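Local structure of periplasmic solute binding protein (Pectobacterium atrosepticum, 4RY1) at residues I5-W10 with P59-I64; M115-M120 with L248-I253; M120-T125 with T268-T273. The protein probably binds a sugar or related solute in the periplasm and delivers it to an ABC-type importer in the inner membrane. All blocks are in the same frame, centred on the assembly; numbering follows the deposited sequence. Where two conformers were deposited one is given.

Contact 1: residues I5-W10 with P59-I64; sequences IRISWW and PDVMRI. With ACT (acetate ion), chain F.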
loop_
_atom_site.group_PDB
_atom_site.type_symbol
_atom_site.label_atom_id
_atom_site.label_comp_id
_atom_site.label_asym_id
_atom_site.label_seq_id
_atom_site.Cartn_x
_atom_site.Cartn_y
_atom_site.Cartn_z
ATOM N N ILE A 5 7.445 26.600 -9.270
ATOM C CA ILE A 5 7.154 25.571 -8.282
ATOM C C ILE A 5 7.802 24.243 -8.659
ATOM O O ILE A 5 7.897 23.868 -9.832
ATOM C CB ILE A 5 5.658 25.396 -7.986
ATOM C CG1 ILE A 5 4.896 24.964 -9.215
ATOM C CG2 ILE A 5 5.066 26.712 -7.471
ATOM C CD1 ILE A 5 3.461 24.575 -8.915
ATOM N N ARG A 6 8.241 23.534 -7.637
ATOM C CA ARG A 6 8.900 22.241 -7.783
ATOM C C ARG A 6 7.964 21.152 -7.281
ATOM O O ARG A 6 7.220 21.361 -6.321
ATOM C CB ARG A 6 10.157 22.206 -6.921
ATOM C CG ARG A 6 11.241 23.169 -7.368
ATOM C CD ARG A 6 12.238 23.399 -6.251
ATOM N NE ARG A 6 12.781 22.132 -5.798
ATOM C CZ ARG A 6 13.214 21.891 -4.563
ATOM N NH1 ARG A 6 13.198 22.846 -3.636
ATOM N NH2 ARG A 6 13.638 20.679 -4.251
ATOM N N ILE A 7 7.947 20.027 -7.981
ATOM C CA ILE A 7 7.102 18.859 -7.597
ATOM C C ILE A 7 7.917 17.575 -7.673
ATOM O O ILE A 7 8.589 17.322 -8.672
ATOM C CB ILE A 7 5.799 18.751 -8.452
ATOM C CG1 ILE A 7 5.002 17.515 -8.060
ATOM C CG2 ILE A 7 6.102 18.776 -9.927
ATOM C CD1 ILE A 7 3.589 17.503 -8.625
ATOM N N SER A 8 7.884 16.802 -6.592
ATOM C CA SER A 8 8.492 15.487 -6.558
ATOM C C SER A 8 7.508 14.340 -6.454
ATOM O O SER A 8 6.445 14.444 -5.827
ATOM C CB SER A 8 9.518 15.363 -5.425
ATOM O OG SER A 8 8.936 15.401 -4.111
ATOM N N TRP A 9 7.911 13.229 -7.034
ATOM C CA TRP A 9 7.180 11.976 -6.893
ATOM C C TRP A 9 8.084 10.785 -7.206
ATOM O O TRP A 9 9.192 10.966 -7.684
ATOM C CB TRP A 9 5.912 11.943 -7.796
ATOM C CG TRP A 9 6.208 11.776 -9.274
ATOM C CD1 TRP A 9 6.276 10.610 -9.962
ATOM C CD2 TRP A 9 6.519 12.809 -10.202
ATOM N NE1 TRP A 9 6.572 10.848 -11.269
ATOM C CE2 TRP A 9 6.743 12.188 -11.454
ATOM C CE3 TRP A 9 6.627 14.202 -10.111
ATOM C CZ2 TRP A 9 7.101 12.901 -12.596
ATOM C CZ3 TRP A 9 6.977 14.911 -11.248
ATOM C CH2 TRP A 9 7.186 14.258 -12.488
ATOM N N TRP A 10 7.603 9.582 -6.928
ATOM C CA TRP A 10 8.285 8.347 -7.323
ATOM C C TRP A 10 7.358 7.502 -8.175
ATOM O O TRP A 10 6.136 7.689 -8.183
ATOM C CB TRP A 10 8.714 7.509 -6.112
ATOM C CG TRP A 10 7.558 6.903 -5.363
ATOM C CD1 TRP A 10 6.942 5.714 -5.609
ATOM C CD2 TRP A 10 6.868 7.485 -4.273
ATOM N NE1 TRP A 10 5.904 5.530 -4.757
ATOM C CE2 TRP A 10 5.855 6.585 -3.888
ATOM C CE3 TRP A 10 7.039 8.659 -3.545
ATOM C CZ2 TRP A 10 4.991 6.853 -2.842
ATOM C CZ3 TRP A 10 6.180 8.917 -2.520
ATOM C CH2 TRP A 10 5.177 8.029 -2.163
ATOM N N PRO A 59 10.724 20.224 -2.211
ATOM C CA PRO A 59 9.890 20.831 -3.224
ATOM C C PRO A 59 8.591 21.394 -2.701
ATOM O O PRO A 59 8.126 21.049 -1.621
ATOM C CB PRO A 59 9.604 19.694 -4.195
ATOM C CG PRO A 59 10.268 18.483 -3.690
ATOM C CD PRO A 59 10.804 18.768 -2.337
ATOM N N ASP A 60 7.995 22.266 -3.501
ATOM C CA ASP A 60 6.716 22.904 -3.135
ATOM C C ASP A 60 5.580 21.893 -2.980
ATOM O O ASP A 60 4.728 22.042 -2.114
ATOM C CB ASP A 60 6.324 23.953 -4.171
ATOM C CG ASP A 60 7.381 25.029 -4.319
ATOM O OD1 ASP A 60 8.336 24.820 -5.089
ATOM O OD2 ASP A 60 7.281 26.030 -3.593
ATOM N N VAL A 61 5.558 20.932 -3.903
ATOM C CA VAL A 61 4.586 19.832 -3.894
ATOM C C VAL A 61 5.338 18.514 -3.812
ATOM O O VAL A 61 6.249 18.251 -4.610
ATOM C CB VAL A 61 3.671 19.829 -5.131
ATOM C CG1 VAL A 61 2.693 18.639 -5.116
ATOM C CG2 VAL A 61 2.877 21.110 -5.181
ATOM N N MET A 62 4.947 17.688 -2.842
ATOM C CA MET A 62 5.590 16.383 -2.647
ATOM C C MET A 62 4.555 15.274 -2.684
ATOM O O MET A 62 3.547 15.338 -1.979
ATOM C CB MET A 62 6.248 16.323 -1.270
ATOM C CG MET A 62 7.366 17.335 -1.041
ATOM S SD MET A 62 7.667 17.789 0.738
ATOM C CE MET A 62 6.344 19.038 0.846
ATOM N N ARG A 63 4.845 14.209 -3.413
ATOM C CA ARG A 63 4.141 12.944 -3.160
ATOM C C ARG A 63 4.696 12.361 -1.852
ATOM O O ARG A 63 5.907 12.315 -1.666
ATOM C CB ARG A 63 4.319 11.942 -4.280
ATOM C CG ARG A 63 3.402 10.728 -4.208
ATOM C CD ARG A 63 3.852 9.639 -5.163
ATOM N NE ARG A 63 3.047 8.423 -5.063
ATOM C CZ ARG A 63 2.116 8.040 -5.934
ATOM N NH1 ARG A 63 1.843 8.785 -6.989
ATOM N NH2 ARG A 63 1.479 6.889 -5.720
ATOM N N ILE A 64 3.805 11.937 -0.968
ATOM C CA ILE A 64 4.193 11.317 0.274
ATOM C C ILE A 64 3.298 10.120 0.549
ATOM O O ILE A 64 2.168 10.054 0.075
ATOM C CB ILE A 64 4.143 12.274 1.472
ATOM C CG1 ILE A 64 2.728 12.814 1.697
ATOM C CG2 ILE A 64 5.168 13.400 1.336
ATOM C CD1 ILE A 64 2.568 13.528 3.028
HETATM C C ACT F . 3.729 2.383 -6.380
HETATM O O ACT F . 4.689 3.160 -6.598
HETATM O OXT ACT F . 2.603 2.861 -6.174
HETATM C CH3 ACT F . 3.895 0.880 -6.363
#

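Contact 2: residues M115-M120 with L248-I253; sequences MTSRSM and LWDSAI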
loop_
_atom_site.group_PDB
_atom_site.type_symbol
_atom_site.label_atom_id
_atom_site.label_comp_id
_atom_site.label_asym_id
_atom_site.label_seq_id
_atom_site.Cartn_x
_atom_site.Cartn_y
_atom_site.Cartn_z
ATOM N N MET A 115 -7.595 6.334 -2.774
ATOM C CA MET A 115 -7.671 5.370 -1.700
ATOM C C MET A 115 -7.307 4.028 -2.295
ATOM O O MET A 115 -7.504 3.793 -3.496
ATOM C CB MET A 115 -9.069 5.381 -1.045
ATOM C CG MET A 115 -9.391 6.695 -0.308
ATOM S SD MET A 115 -8.254 7.248 1.050
ATOM C CE MET A 115 -8.650 5.939 2.211
ATOM N N THR A 116 -6.809 3.139 -1.456
ATOM C CA THR A 116 -6.435 1.791 -1.878
ATOM C C THR A 116 -6.658 0.807 -0.735
ATOM O O THR A 116 -6.705 1.196 0.440
ATOM C CB THR A 116 -4.972 1.753 -2.380
ATOM O OG1 THR A 116 -4.710 0.511 -3.031
ATOM C CG2 THR A 116 -3.963 1.929 -1.268
ATOM N N SER A 117 -6.883 -0.449 -1.106
ATOM C CA SER A 117 -7.147 -1.532 -0.169
ATOM C C SER A 117 -6.269 -2.703 -0.504
ATOM O O SER A 117 -5.915 -2.905 -1.676
ATOM C CB SER A 117 -8.608 -1.970 -0.235
ATOM O OG SER A 117 -9.482 -0.888 0.023
ATOM N N ARG A 118 -5.930 -3.477 0.527
ATOM C CA ARG A 118 -5.281 -4.774 0.323
ATOM C C ARG A 118 -6.318 -5.788 -0.194
ATOM O O ARG A 118 -7.396 -5.930 0.382
ATOM C CB ARG A 118 -4.710 -5.330 1.630
ATOM C CG ARG A 118 -3.490 -4.643 2.207
ATOM C CD ARG A 118 -2.231 -5.018 1.457
ATOM N NE ARG A 118 -1.028 -4.465 2.079
ATOM C CZ ARG A 118 0.209 -4.678 1.665
ATOM N NH1 ARG A 118 0.468 -5.459 0.633
ATOM N NH2 ARG A 118 1.212 -4.065 2.280
ATOM N N SER A 119 -5.990 -6.509 -1.256
ATOM C CA SER A 119 -6.853 -7.577 -1.746
ATOM C C SER A 119 -6.010 -8.629 -2.459
ATOM O O SER A 119 -4.850 -8.413 -2.777
ATOM C CB SER A 119 -7.982 -7.016 -2.599
ATOM O OG SER A 119 -7.486 -6.290 -3.710
ATOM N N MET A 120 -6.582 -9.815 -2.614
ATOM C CA MET A 120 -5.910 -10.880 -3.336
ATOM C C MET A 120 -6.002 -10.725 -4.849
ATOM O O MET A 120 -7.080 -10.491 -5.410
ATOM C CB MET A 120 -6.494 -12.223 -2.931
ATOM C CG MET A 120 -6.074 -12.630 -1.539
ATOM S SD MET A 120 -4.303 -12.944 -1.331
ATOM C CE MET A 120 -4.390 -13.689 0.297
ATOM N N LEU A 248 -1.912 -7.574 -2.443
ATOM C CA LEU A 248 -1.374 -6.260 -2.818
ATOM C C LEU A 248 -2.314 -5.147 -2.442
ATOM O O LEU A 248 -3.532 -5.320 -2.464
ATOM C CB LEU A 248 -1.195 -6.182 -4.336
ATOM C CG LEU A 248 -0.234 -7.183 -4.944
ATOM C CD1 LEU A 248 -0.274 -7.082 -6.467
ATOM C CD2 LEU A 248 1.177 -7.005 -4.404
ATOM N N TRP A 249 -1.760 -3.959 -2.205
ATOM C CA TRP A 249 -2.578 -2.750 -2.321
ATOM C C TRP A 249 -3.076 -2.691 -3.772
ATOM O O TRP A 249 -2.291 -2.921 -4.701
ATOM C CB TRP A 249 -1.774 -1.493 -2.015
ATOM C CG TRP A 249 -1.313 -1.362 -0.616
ATOM C CD1 TRP A 249 -0.019 -1.360 -0.174
ATOM C CD2 TRP A 249 -2.138 -1.178 0.548
ATOM N NE1 TRP A 249 -0.003 -1.182 1.187
ATOM C CE2 TRP A 249 -1.283 -1.074 1.648
ATOM C CE3 TRP A 249 -3.527 -1.074 0.760
ATOM C CZ2 TRP A 249 -1.762 -0.896 2.953
ATOM C CZ3 TRP A 249 -4.001 -0.893 2.051
ATOM C CH2 TRP A 249 -3.119 -0.800 3.130
ATOM N N ASP A 250 -4.335 -2.321 -4.006
ATOM C CA ASP A 250 -4.786 -2.264 -5.411
ATOM C C ASP A 250 -3.981 -1.243 -6.238
ATOM O O ASP A 250 -3.859 -1.382 -7.451
ATOM C CB ASP A 250 -6.316 -2.150 -5.589
ATOM C CG ASP A 250 -6.936 -0.996 -4.839
ATOM O OD1 ASP A 250 -6.521 0.159 -5.093
ATOM O OD2 ASP A 250 -7.867 -1.230 -4.025
ATOM N N SER A 251 -3.376 -0.262 -5.555
ATOM C CA SER A 251 -2.499 0.735 -6.198
ATOM C C SER A 251 -1.177 0.138 -6.716
ATOM O O SER A 251 -0.435 0.803 -7.440
ATOM C CB SER A 251 -2.209 1.863 -5.204
ATOM O OG SER A 251 -1.541 1.364 -4.071
ATOM N N ALA A 252 -0.891 -1.109 -6.350
ATOM C CA ALA A 252 0.307 -1.819 -6.823
ATOM C C ALA A 252 0.031 -2.792 -7.966
ATOM O O ALA A 252 0.941 -3.401 -8.511
ATOM C CB ALA A 252 0.927 -2.597 -5.672
ATOM N N ILE A 253 -1.237 -2.983 -8.291
ATOM C CA ILE A 253 -1.599 -3.952 -9.333
ATOM C C ILE A 253 -0.887 -3.680 -10.657
ATOM O O ILE A 253 -0.376 -4.610 -11.263
ATOM C CB ILE A 253 -3.131 -4.004 -9.513
ATOM C CG1 ILE A 253 -3.764 -4.687 -8.289
ATOM C CG2 ILE A 253 -3.510 -4.694 -10.820
ATOM C CD1 ILE A 253 -5.273 -4.534 -8.216
HETATM O O HOH W 1 -6.680 2.862 -6.042
HETATM O O HOH W 2 -9.658 0.322 -2.403
HETATM O O HOH W 3 -8.695 -3.815 -3.554
HETATM O O HOH W 4 -4.969 -5.561 -4.951
#

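Contact 3: residues M120-T125 with T268-T273; sequences MIYNKT and TGPFIT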
loop_
_atom_site.group_PDB
_atom_site.type_symbol
_atom_site.label_atom_id
_atom_site.label_comp_id
_atom_site.label_asym_id
_atom_site.label_seq_id
_atom_site.Cartn_x
_atom_site.Cartn_y
_atom_site.Cartn_z
ATOM N N MET A 120 -6.582 -9.815 -2.614
ATOM C CA MET A 120 -5.910 -10.880 -3.336
ATOM C C MET A 120 -6.002 -10.725 -4.849
ATOM O O MET A 120 -7.080 -10.491 -5.410
ATOM C CB MET A 120 -6.494 -12.223 -2.931
ATOM C CG MET A 120 -6.074 -12.630 -1.539
ATOM S SD MET A 120 -4.303 -12.944 -1.331
ATOM C CE MET A 120 -4.390 -13.689 0.297
ATOM N N ILE A 121 -4.869 -10.918 -5.504
ATOM C CA ILE A 121 -4.764 -10.989 -6.951
ATOM C C ILE A 121 -4.239 -12.406 -7.206
ATOM O O ILE A 121 -3.217 -12.796 -6.660
ATOM C CB ILE A 121 -3.804 -9.920 -7.510
ATOM C CG1 ILE A 121 -4.319 -8.533 -7.145
ATOM C CG2 ILE A 121 -3.637 -10.089 -9.013
ATOM C CD1 ILE A 121 -5.539 -8.146 -7.931
ATOM N N TYR A 122 -4.946 -13.178 -8.022
ATOM C CA TYR A 122 -4.598 -14.560 -8.281
ATOM C C TYR A 122 -4.331 -14.803 -9.748
ATOM O O TYR A 122 -4.935 -14.170 -10.615
ATOM C CB TYR A 122 -5.728 -15.484 -7.829
ATOM C CG TYR A 122 -5.994 -15.561 -6.348
ATOM C CD1 TYR A 122 -4.968 -15.863 -5.442
ATOM C CD2 TYR A 122 -7.293 -15.400 -5.839
ATOM C CE1 TYR A 122 -5.228 -15.997 -4.083
ATOM C CE2 TYR A 122 -7.555 -15.528 -4.480
ATOM C CZ TYR A 122 -6.535 -15.816 -3.599
ATOM O OH TYR A 122 -6.786 -15.977 -2.245
ATOM N N ASN A 123 -3.452 -15.771 -10.002
ATOM C CA ASN A 123 -3.170 -16.258 -11.344
ATOM C C ASN A 123 -4.148 -17.388 -11.646
ATOM O O ASN A 123 -4.012 -18.522 -11.165
ATOM C CB ASN A 123 -1.734 -16.756 -11.472
ATOM C CG ASN A 123 -1.373 -17.101 -12.905
ATOM O OD1 ASN A 123 -2.179 -17.711 -13.613
ATOM N ND2 ASN A 123 -0.188 -16.687 -13.353
ATOM N N LYS A 124 -5.153 -17.044 -12.429
ATOM C CA LYS A 124 -6.255 -17.971 -12.713
ATOM C C LYS A 124 -5.778 -19.304 -13.287
ATOM O O LYS A 124 -6.259 -20.376 -12.914
ATOM C CB LYS A 124 -7.232 -17.331 -13.690
ATOM C CG LYS A 124 -8.360 -18.258 -14.123
ATOM C CD LYS A 124 -9.260 -17.577 -15.155
ATOM C CE LYS A 124 -10.125 -18.542 -15.947
ATOM N NZ LYS A 124 -11.050 -19.266 -15.044
ATOM N N THR A 125 -4.837 -19.219 -14.213
ATOM C CA THR A 125 -4.344 -20.403 -14.922
ATOM C C THR A 125 -3.776 -21.420 -13.935
ATOM O O THR A 125 -4.095 -22.605 -13.958
ATOM C CB THR A 125 -3.292 -20.014 -15.971
ATOM O OG1 THR A 125 -3.856 -19.034 -16.849
ATOM C CG2 THR A 125 -2.834 -21.218 -16.798
ATOM N N THR A 268 -9.065 -10.589 -9.526
ATOM C CA THR A 268 -9.389 -10.225 -8.161
ATOM C C THR A 268 -10.038 -11.437 -7.465
ATOM O O THR A 268 -10.906 -12.088 -8.038
ATOM C CB THR A 268 -10.297 -8.967 -8.112
ATOM O OG1 THR A 268 -10.477 -8.543 -6.755
ATOM C CG2 THR A 268 -11.645 -9.218 -8.744
ATOM N N GLY A 269 -9.578 -11.747 -6.259
ATOM C CA GLY A 269 -10.027 -12.915 -5.499
ATOM C C GLY A 269 -10.877 -12.564 -4.279
ATOM O O GLY A 269 -10.858 -11.439 -3.797
ATOM N N PRO A 270 -11.633 -13.535 -3.757
ATOM C CA PRO A 270 -12.457 -13.280 -2.579
ATOM C C PRO A 270 -11.694 -12.746 -1.380
ATOM O O PRO A 270 -10.520 -13.041 -1.183
ATOM C CB PRO A 270 -13.044 -14.658 -2.257
ATOM C CG PRO A 270 -12.940 -15.416 -3.524
ATOM C CD PRO A 270 -11.681 -14.942 -4.162
ATOM N N PHE A 271 -12.407 -11.950 -0.590
ATOM C CA PHE A 271 -11.891 -11.459 0.664
ATOM C C PHE A 271 -12.013 -12.549 1.717
ATOM O O PHE A 271 -13.087 -12.824 2.247
ATOM C CB PHE A 271 -12.605 -10.183 1.074
ATOM C CG PHE A 271 -12.184 -9.013 0.247
ATOM C CD1 PHE A 271 -12.728 -8.811 -1.004
ATOM C CD2 PHE A 271 -11.217 -8.162 0.686
ATOM C CE1 PHE A 271 -12.328 -7.757 -1.798
ATOM C CE2 PHE A 271 -10.790 -7.110 -0.114
ATOM C CZ PHE A 271 -11.366 -6.894 -1.346
ATOM N N ILE A 272 -10.882 -13.163 2.012
ATOM C CA ILE A 272 -10.844 -14.332 2.893
ATOM C C ILE A 272 -11.307 -13.921 4.290
ATOM O O ILE A 272 -10.795 -12.976 4.882
ATOM C CB ILE A 272 -9.437 -14.960 2.948
ATOM C CG1 ILE A 272 -8.995 -15.337 1.524
ATOM C CG2 ILE A 272 -9.430 -16.182 3.864
ATOM C CD1 ILE A 272 -7.541 -15.733 1.431
ATOM N N THR A 273 -12.251 -14.673 4.834
ATOM C CA THR A 273 -12.861 -14.311 6.119
ATOM C C THR A 273 -13.109 -15.530 6.998
ATOM O O THR A 273 -13.421 -16.609 6.503
ATOM C CB THR A 273 -14.189 -13.573 5.892
ATOM O OG1 THR A 273 -13.976 -12.483 4.983
ATOM C CG2 THR A 273 -14.736 -13.000 7.162
HETATM O O HOH W 5 -9.420 -10.131 -1.757
HETATM O O HOH W 6 -8.112 -7.889 -5.830
HETATM O O HOH W 7 -9.381 -15.472 -1.871
#

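Contact 1: residues I5-W10 with P59-I64
Arg-63 runs its extended side chain across one face of the Trp-10 indole, and this is the tightly packed end of the contact. Arg-63 CD sits 3.5 Å from the centroid of the six-membered ring of Trp-10, almost on its normal, as a CH-pi contact. NE follows toward the rim, while the guanidinium lies off-centre and steeply turned against the ring, a looser cation-pi pair. CG anti to the backbone N (chi1 -169°) sends the arginine along this path. Behind it, strands 3-10 and 61-64 run parallel in the sheet of the N-terminal lobe of a periplasmic-binding-protein fold. Ser-8 turns both its N and its O to strand 61-64, N giving a hydrogen bond to Val-61 O (2.9 Å) and O taking one from Arg-63 N (2.9 Å). Ile-7 CD1 meets Val-61 CG1 at 3.8 Å. The opposite end is partly exposed and more polar: Asp-60 OD1 accepts a hydrogen bond from Arg-6 N at 2.9 Å, while OD2 bonds to Ser-296. The Arg-6 guanidinium lays one face over Pro-59 and forms its salt bridge with Glu-38. Beyond the indole, Trp-10 NE1 makes a weak hydrogen bond to an acetate, probably from the crystallisation liquor.

Contact 2: residues M115-M120 with L248-I253
In the central mixed sheet, strand 107-123 pairs antiparallel with the end of strand 245-249, just where the latter breaks into the turn leading to helix 253-257. The regular part of the pairing is at Ser-119 and Leu-248, whose backbones exchange two hydrogen bonds, Ser-119 N to Leu-248 O at 3.0 Å and Leu-248 N to Ser-119 O at 3.1 Å. One residue on, Arg-118 and Trp-249 form a non-hydrogen-bonded pair with both side chains on the same face. The arginine bends at chi2 (-77°), which folds it back over the indole: Arg-118 CG lies above the six-membered ring of Trp-249 and CZ above the five-membered ring, 3.8 Å from its centroid. The guanidinium and ring planes are 32° apart, and NH1 is tied to Tyr-247 O. Thr-116 CG2 approaches the same indole at Trp-249 CE3 (3.6 Å).

Past the strand end, Asp-250 N still bonds to Ser-117 O, and the carboxylate reaches back to strand 107-123. Thr-116 OG1 donates to Asp-250 OD1 at 2.8 Å, and Ser-117 N donates to OD2 at 3.2 Å, both from above the carboxylate plane. Water 1 links OD1 to Met-115 O; water 2 joins OD2 to Ser-117 OG, which also meets Ser-284. Ser-251 OG bonds to a glycerol, probably from the crystallisation liquor. A buried carboxylate with protein and water donors on both oxygens is consistent with a charged aspartate, and this grip carries the pairing beyond the last strand residue.

Contact 3: residues M120-T125 with T268-T273
Met-120 and Tyr-122 give up the most surface to the segment 268-273, and both project toward it from strand 107-123. Gly-269, Pro-270 and Ile-272 are the loop residues they meet. Here the loop between strands 266-268 and 284-292 is fastened to the end of strand 107-123, next to the start of helix 124-130. The backbone of Met-120 holds the start of the loop, its O receiving a hydrogen bond from Gly-269 N (2.9 Å) that arrives from above the carbonyl plane. The same oxygen accepts a second hydrogen bond, from water 6, which also meets Thr-268 OG1. Water 5 completes the join by accepting from Met-120 N and donating to Gly-269 O.

In one of two conformers the methionine bends at chi2 (-65°) and brings Met-120 CE to 3.9 Å from Ile-272 CD1, a tentative contact. Tyr-122 packs beside the glycine: Tyr-122 CD2 is 3.7 Å from Gly-269 CA, a closeness that leaves no room there for a beta carbon. Farther round the ring, Pro-270 CD comes up at the edge near its plane, 4.2 Å from Tyr-122 CE2. Tyr-122 OH touches Ile-272 CD1 at 3.8 Å. That hydroxyl donates to water 7, which lies in the ring plane and donates a hydrogen bond to Pro-270 O. Outside the contact, Tyr-134 stacks on the tyrosine ring.

With a single direct hydrogen bond and three bridging waters, the loop is joined to the strand largely through solvent molecules and apolar contacts, its close approach at Tyr-122 depending on glycine.

Overall arrangement
All three contacts are largely buried and reach the same mixed sheet, yet they occupy different parts of it. Contact 1 joins parallel strands, its centre about 19 Å from that of the chain; the centre of contact 2 lies about 6 Å from it, and contact 3 is on the opposite side from contact 1. Contacts 2 and 3 share Met-120 and strand 107-123 and touch directly, Ser-119 CB meeting Phe-271 CZ at 3.6 Å. Both contacts 1 and 2 set an arginine over a tryptophan. Contact 1 relies mainly on strand bonds, with a partly exposed aspartate at one end; in contact 2 the aspartate is buried. Waters bridge contacts 2 and 3 alike, but contact 3 has a single direct hydrogen bond.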